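Local coordinates for gamma-glutamyl phosphate reductase (Thermotoga maritima, PDB 1O20), which probably catalyses the NADPH-dependent reduction of L-glutamyl phosphate to glutamate semialdehyde, the second step from glutamate towards proline, at residues S360-F365 with V374-S379; I241-S246 with P254-A259. All coordinates share one frame; numbering follows the deposited sequence.

Contact 1: S360-F365 with V374-S379; sequences SNAKKF and VYVNAS
Phe365 and Ala362, one turn apart on the helix, meet Val374 and Val376 of the strand through purely apolar contacts. The Phe365 ring makes the larger of them. One margin of the ring, CD2 and CE2, comes up against a single methyl, Val374 CG1, with CE2 to CG1 at 3.8 Å. The approach is slanted, neither squarely over the ring nor squarely at its rim. Phe365 gets there because its CG stands anti to the backbone N (chi1 -169°), which carries the ring out from the helix towards the sheet. The second apolar contact is smaller: Ala362 CB lies against both methyls of Val376, 4.0 Å from CG1 and 4.1 Å from CG2.

The polar groups here belong to other partnerships. Phe365 CE2 comes within 4.1 Å of Tyr375 O, a contact of packing only. The Tyr375 side chain leaves the strand on the side away from the helix; Ser379 O sits 3.5 Å above one face of its ring, displaced towards the rim, while Tyr375 OH is hydrogen-bonded to Thr383 OG1.

Helix 360-365 and strand 374-376 run almost antiparallel, at 172°, with axes 9.1 Å apart, as expected of the return leg of a beta-alpha-beta crossover. Here it links strand 351-355 through helix 359-368 to strand 373-376, within this chain the outermost strand on its side of the parallel sheet. Phe365 also packs on Ile354 and on Ile343 of the neighbouring helix 336-346, so its ring is buried among three elements. With only methyls and ring carbons carrying the side-chain interface, the helix is held against the edge strand by dispersion and the exclusion of water, while strand 373-376 takes its backbone bonds from strand 351-355.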
loop_
_atom_site.group_PDB
_atom_site.type_symbol
_atom_site.label_atom_id
_atom_site.label_comp_id
_atom_site.label_asym_id
_atom_site.label_seq_id
_atom_site.Cartn_x
_atom_site.Cartn_y
_atom_site.Cartn_z
ATOM N N SER A 360 -18.521 -7.202 24.869
ATOM C CA SER A 360 -19.023 -5.843 24.700
ATOM C C SER A 360 -17.913 -4.848 24.338
ATOM O O SER A 360 -18.107 -3.971 23.488
ATOM C CB SER A 360 -19.750 -5.361 25.968
ATOM O OG SER A 360 -20.952 -6.093 26.194
ATOM N N ASN A 361 -16.748 -5.020 24.937
ATOM C CA ASN A 361 -15.650 -4.097 24.703
ATOM C C ASN A 361 -15.081 -4.295 23.287
ATOM O O ASN A 361 -14.786 -3.328 22.586
ATOM C CB ASN A 361 -14.587 -4.248 25.766
ATOM C CG ASN A 361 -15.055 -3.771 27.156
ATOM O OD1 ASN A 361 -16.207 -3.331 27.328
ATOM N ND2 ASN A 361 -14.158 -3.889 28.156
ATOM N N ALA A 362 -14.967 -5.539 22.854
ATOM C CA ALA A 362 -14.538 -5.844 21.479
ATOM C C ALA A 362 -15.503 -5.226 20.445
ATOM O O ALA A 362 -15.086 -4.520 19.500
ATOM C CB ALA A 362 -14.445 -7.300 21.289
ATOM N N LYS A 363 -16.788 -5.498 20.647
ATOM C CA LYS A 363 -17.859 -4.956 19.842
ATOM C C LYS A 363 -17.859 -3.418 19.794
ATOM O O LYS A 363 -17.983 -2.830 18.735
ATOM C CB LYS A 363 -19.191 -5.501 20.369
ATOM C CG LYS A 363 -20.342 -5.498 19.393
ATOM C CD LYS A 363 -21.565 -6.260 20.012
ATOM C CE LYS A 363 -22.768 -6.148 19.124
ATOM N NZ LYS A 363 -23.272 -4.749 19.028
ATOM N N LYS A 364 -17.698 -2.750 20.937
ATOM C CA LYS A 364 -17.671 -1.309 20.940
ATOM C C LYS A 364 -16.419 -0.819 20.176
ATOM O O LYS A 364 -16.489 0.149 19.424
ATOM C CB LYS A 364 -17.667 -0.774 22.376
ATOM C CG LYS A 364 -17.702 0.751 22.576
ATOM C CD LYS A 364 -17.970 1.085 24.065
ATOM C CE LYS A 364 -18.155 2.563 24.431
ATOM N NZ LYS A 364 -19.247 3.281 23.754
ATOM N N PHE A 365 -15.271 -1.433 20.439
ATOM C CA PHE A 365 -14.020 -1.016 19.817
ATOM C C PHE A 365 -14.113 -1.097 18.279
ATOM O O PHE A 365 -13.816 -0.134 17.584
ATOM C CB PHE A 365 -12.866 -1.874 20.357
ATOM C CG PHE A 365 -11.490 -1.389 19.988
ATOM C CD1 PHE A 365 -10.834 -0.487 20.769
ATOM C CD2 PHE A 365 -10.847 -1.884 18.853
ATOM C CE1 PHE A 365 -9.515 -0.066 20.426
ATOM C CE2 PHE A 365 -9.580 -1.482 18.517
ATOM C CZ PHE A 365 -8.913 -0.557 19.300
ATOM N N VAL A 374 -9.283 -2.712 11.721
ATOM C CA VAL A 374 -9.521 -2.763 13.156
ATOM C C VAL A 374 -9.575 -4.233 13.613
ATOM O O VAL A 374 -10.316 -5.052 13.064
ATOM C CB VAL A 374 -10.792 -2.042 13.510
ATOM C CG1 VAL A 374 -10.936 -1.867 15.038
ATOM C CG2 VAL A 374 -10.804 -0.692 12.835
ATOM N N TYR A 375 -8.719 -4.567 14.573
ATOM C CA TYR A 375 -8.478 -5.938 14.993
ATOM C C TYR A 375 -8.956 -6.194 16.404
ATOM O O TYR A 375 -8.839 -5.329 17.257
ATOM C CB TYR A 375 -7.007 -6.233 14.993
ATOM C CG TYR A 375 -6.338 -6.130 13.643
ATOM C CD1 TYR A 375 -6.192 -7.253 12.859
ATOM C CD2 TYR A 375 -5.926 -4.898 13.124
ATOM C CE1 TYR A 375 -5.610 -7.200 11.624
ATOM C CE2 TYR A 375 -5.337 -4.828 11.870
ATOM C CZ TYR A 375 -5.177 -6.013 11.141
ATOM O OH TYR A 375 -4.610 -6.016 9.902
ATOM N N VAL A 376 -9.472 -7.402 16.613
ATOM C CA VAL A 376 -9.627 -7.983 17.938
ATOM C C VAL A 376 -8.695 -9.176 18.050
ATOM O O VAL A 376 -8.734 -10.107 17.254
ATOM C CB VAL A 376 -11.069 -8.436 18.226
ATOM C CG1 VAL A 376 -11.185 -8.951 19.672
ATOM C CG2 VAL A 376 -11.991 -7.296 17.987
ATOM N N ASN A 377 -7.838 -9.123 19.034
ATOM C CA ASN A 377 -6.945 -10.261 19.393
ATOM C C ASN A 377 -6.130 -10.708 18.198
ATOM O O ASN A 377 -6.096 -11.886 17.826
ATOM C CB ASN A 377 -7.739 -11.411 20.016
ATOM C CG ASN A 377 -8.393 -10.998 21.323
ATOM O OD1 ASN A 377 -8.122 -9.907 21.827
ATOM N ND2 ASN A 377 -9.197 -11.876 21.900
ATOM N N ALA A 378 -5.460 -9.723 17.601
ATOM C CA ALA A 378 -4.630 -9.977 16.419
ATOM C C ALA A 378 -3.638 -8.845 16.182
ATOM O O ALA A 378 -3.887 -7.707 16.515
ATOM C CB ALA A 378 -5.560 -10.172 15.209
ATOM N N SER A 379 -2.496 -9.194 15.615
ATOM C CA SER A 379 -1.430 -8.275 15.292
ATOM C C SER A 379 -1.852 -7.321 14.189
ATOM O O SER A 379 -2.602 -7.709 13.264
ATOM C CB SER A 379 -0.203 -9.061 14.846
ATOM O OG SER A 379 0.893 -8.220 14.549
#

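Contact 2: I241-S246 with P254-A259; sequences IFVDES and PVIINA
No flat group stands between Ile241 and Val243 on the strand and Ile256 and Ala259 on the helix; the one aromatic ring of the two segments, Phe242, projects from the other side of the strand. One face of its ring has Asp244 N over its centre, 4.0 Å above the plane, and elsewhere the ring side chain packs on Ile354. The Asp244 carboxylate turns back on its own chain, where OD1 accepts a weak hydrogen bond from Glu245 N (3.1 Å), and OD2 bonds to Thr356 OG1 as well.

The helix contact itself is aliphatic and wholly buried. Ile241 makes the closest approach: CG1 lies beside the backbone N and the chain runs on extended (chi2 172°), delivering CD1 to Ala259 CB at a tight 3.5 Å. Its other branch, CG2, faces Ile256 CG1 more loosely, at 4.3 Å.

Strand 239-243 lies inside the parallel sheet, between strands 270-276 and 351-355, and helix 249-261 is the connection of the beta-alpha-beta unit that continues into strand 270-276. The arrangement is consistent with the catalytic domain of the aldehyde dehydrogenase fold. Strand 241-243 and helix 254-259 run nearly antiparallel, at 164°, their axes 10.5 Å apart.

Further along the strand, Val243 CG2 meets Ile256 CD1 at 3.8 Å, the two side chains crossing at about a right angle. The CB of Ile256 does not aim at the strand, but its extended chain brings CD1 close. Ile256 also touches Phe283 of helix 277-293, and Ile279 of that same helix packs on Val243.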
loop_
_atom_site.group_PDB
_atom_site.type_symbol
_atom_site.label_atom_id
_atom_site.label_comp_id
_atom_site.label_asym_id
_atom_site.label_seq_id
_atom_site.Cartn_x
_atom_site.Cartn_y
_atom_site.Cartn_z
ATOM N N ILE A 241 -2.189 -0.572 19.829
ATOM C CA ILE A 241 -2.733 -1.780 20.410
ATOM C C ILE A 241 -3.193 -1.426 21.821
ATOM O O ILE A 241 -2.408 -0.885 22.613
ATOM C CB ILE A 241 -1.651 -2.892 20.469
ATOM C CG1 ILE A 241 -1.203 -3.288 19.051
ATOM C CG2 ILE A 241 -2.168 -4.088 21.221
ATOM C CD1 ILE A 241 -0.016 -4.228 19.080
ATOM N N PHE A 242 -4.442 -1.753 22.143
ATOM C CA PHE A 242 -4.993 -1.583 23.485
ATOM C C PHE A 242 -5.152 -2.932 24.168
ATOM O O PHE A 242 -5.837 -3.807 23.659
ATOM C CB PHE A 242 -6.369 -0.904 23.408
ATOM C CG PHE A 242 -7.155 -0.947 24.706
ATOM C CD1 PHE A 242 -6.592 -0.515 25.878
ATOM C CD2 PHE A 242 -8.461 -1.399 24.730
ATOM C CE1 PHE A 242 -7.324 -0.547 27.076
ATOM C CE2 PHE A 242 -9.195 -1.443 25.908
ATOM C CZ PHE A 242 -8.638 -1.010 27.064
ATOM N N VAL A 243 -4.492 -3.104 25.306
ATOM C CA VAL A 243 -4.593 -4.286 26.113
ATOM C C VAL A 243 -5.636 -4.029 27.203
ATOM O O VAL A 243 -5.414 -3.290 28.134
ATOM C CB VAL A 243 -3.232 -4.659 26.758
ATOM C CG1 VAL A 243 -3.340 -6.028 27.422
ATOM C CG2 VAL A 243 -2.063 -4.684 25.671
ATOM N N ASP A 244 -6.781 -4.650 27.047
ATOM C CA ASP A 244 -7.913 -4.484 27.954
ATOM C C ASP A 244 -7.700 -5.355 29.192
ATOM O O ASP A 244 -6.883 -6.263 29.208
ATOM C CB ASP A 244 -9.174 -4.909 27.209
ATOM C CG ASP A 244 -10.498 -4.377 27.805
ATOM O OD1 ASP A 244 -10.559 -3.436 28.647
ATOM O OD2 ASP A 244 -11.588 -4.871 27.384
ATOM N N GLU A 245 -8.493 -5.052 30.217
ATOM C CA GLU A 245 -8.466 -5.728 31.493
ATOM C C GLU A 245 -8.527 -7.223 31.438
ATOM O O GLU A 245 -7.761 -7.881 32.125
ATOM C CB GLU A 245 -9.649 -5.243 32.345
ATOM C CG GLU A 245 -9.572 -5.731 33.788
ATOM C CD GLU A 245 -10.836 -5.432 34.573
ATOM O OE1 GLU A 245 -11.795 -4.845 34.007
ATOM O OE2 GLU A 245 -10.815 -5.783 35.772
ATOM N N SER A 246 -9.416 -7.765 30.633
ATOM C CA SER A 246 -9.605 -9.234 30.536
ATOM C C SER A 246 -8.782 -9.934 29.485
ATOM O O SER A 246 -8.952 -11.125 29.275
ATOM C CB SER A 246 -11.081 -9.561 30.281
ATOM O OG SER A 246 -11.528 -9.078 28.991
ATOM N N PRO A 254 3.194 -12.107 22.751
ATOM C CA PRO A 254 3.639 -12.350 21.369
ATOM C C PRO A 254 2.915 -11.473 20.347
ATOM O O PRO A 254 3.510 -11.121 19.360
ATOM C CB PRO A 254 3.310 -13.841 21.125
ATOM C CG PRO A 254 3.094 -14.427 22.467
ATOM C CD PRO A 254 2.745 -13.339 23.405
ATOM N N VAL A 255 1.642 -11.171 20.537
ATOM C CA VAL A 255 0.944 -10.316 19.567
ATOM C C VAL A 255 1.614 -8.939 19.505
ATOM O O VAL A 255 1.872 -8.395 18.431
ATOM C CB VAL A 255 -0.544 -10.163 19.920
ATOM C CG1 VAL A 255 -1.196 -9.147 19.042
ATOM C CG2 VAL A 255 -1.282 -11.496 19.840
ATOM N N ILE A 256 1.906 -8.384 20.682
ATOM C CA ILE A 256 2.512 -7.081 20.791
ATOM C C ILE A 256 3.919 -7.105 20.210
ATOM O O ILE A 256 4.271 -6.232 19.439
ATOM C CB ILE A 256 2.522 -6.601 22.246
ATOM C CG1 ILE A 256 1.103 -6.340 22.755
ATOM C CG2 ILE A 256 3.289 -5.320 22.347
ATOM C CD1 ILE A 256 0.997 -6.331 24.230
ATOM N N ILE A 257 4.692 -8.131 20.552
ATOM C CA ILE A 257 6.045 -8.307 20.017
ATOM C C ILE A 257 6.051 -8.434 18.491
ATOM O O ILE A 257 6.853 -7.802 17.798
ATOM C CB ILE A 257 6.702 -9.522 20.692
ATOM C CG1 ILE A 257 6.854 -9.238 22.179
ATOM C CG2 ILE A 257 8.095 -9.820 20.109
ATOM C CD1 ILE A 257 7.766 -8.102 22.473
ATOM N N ASN A 258 5.124 -9.226 17.980
ATOM C CA ASN A 258 4.984 -9.434 16.553
ATOM C C ASN A 258 4.704 -8.097 15.889
ATOM O O ASN A 258 5.352 -7.746 14.904
ATOM C CB ASN A 258 3.871 -10.453 16.282
ATOM C CG ASN A 258 3.649 -10.702 14.811
ATOM O OD1 ASN A 258 2.602 -10.326 14.245
ATOM N ND2 ASN A 258 4.629 -11.306 14.170
ATOM N N ALA A 259 3.762 -7.343 16.467
ATOM C CA ALA A 259 3.304 -6.111 15.862
ATOM C C ALA A 259 4.407 -5.042 15.814
ATOM O O ALA A 259 4.456 -4.260 14.878
ATOM C CB ALA A 259 2.066 -5.570 16.591
#

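Contacts 1 and 2, with centres about 11 Å apart, belong to two beta-alpha-beta units of one parallel sheet, with strand 351-355 standing between strands 239-243 and 373-376. Their helices cover opposite faces of the sheet, helix 359-368 through Ile354 and helix 249-261 through Leu355, neighbours in the shared strand. Two polar links join the units: Asn361 ND2 probably donates to Asp244 OD2 (2.9 Å), and the chain leaving strand 373-376 brings Ser379 OG to 2.7 Å from Asn258 OD1, probably another hydrogen bond. Val255 CG1 packs alongside, 3.7 Å from Ser379 N.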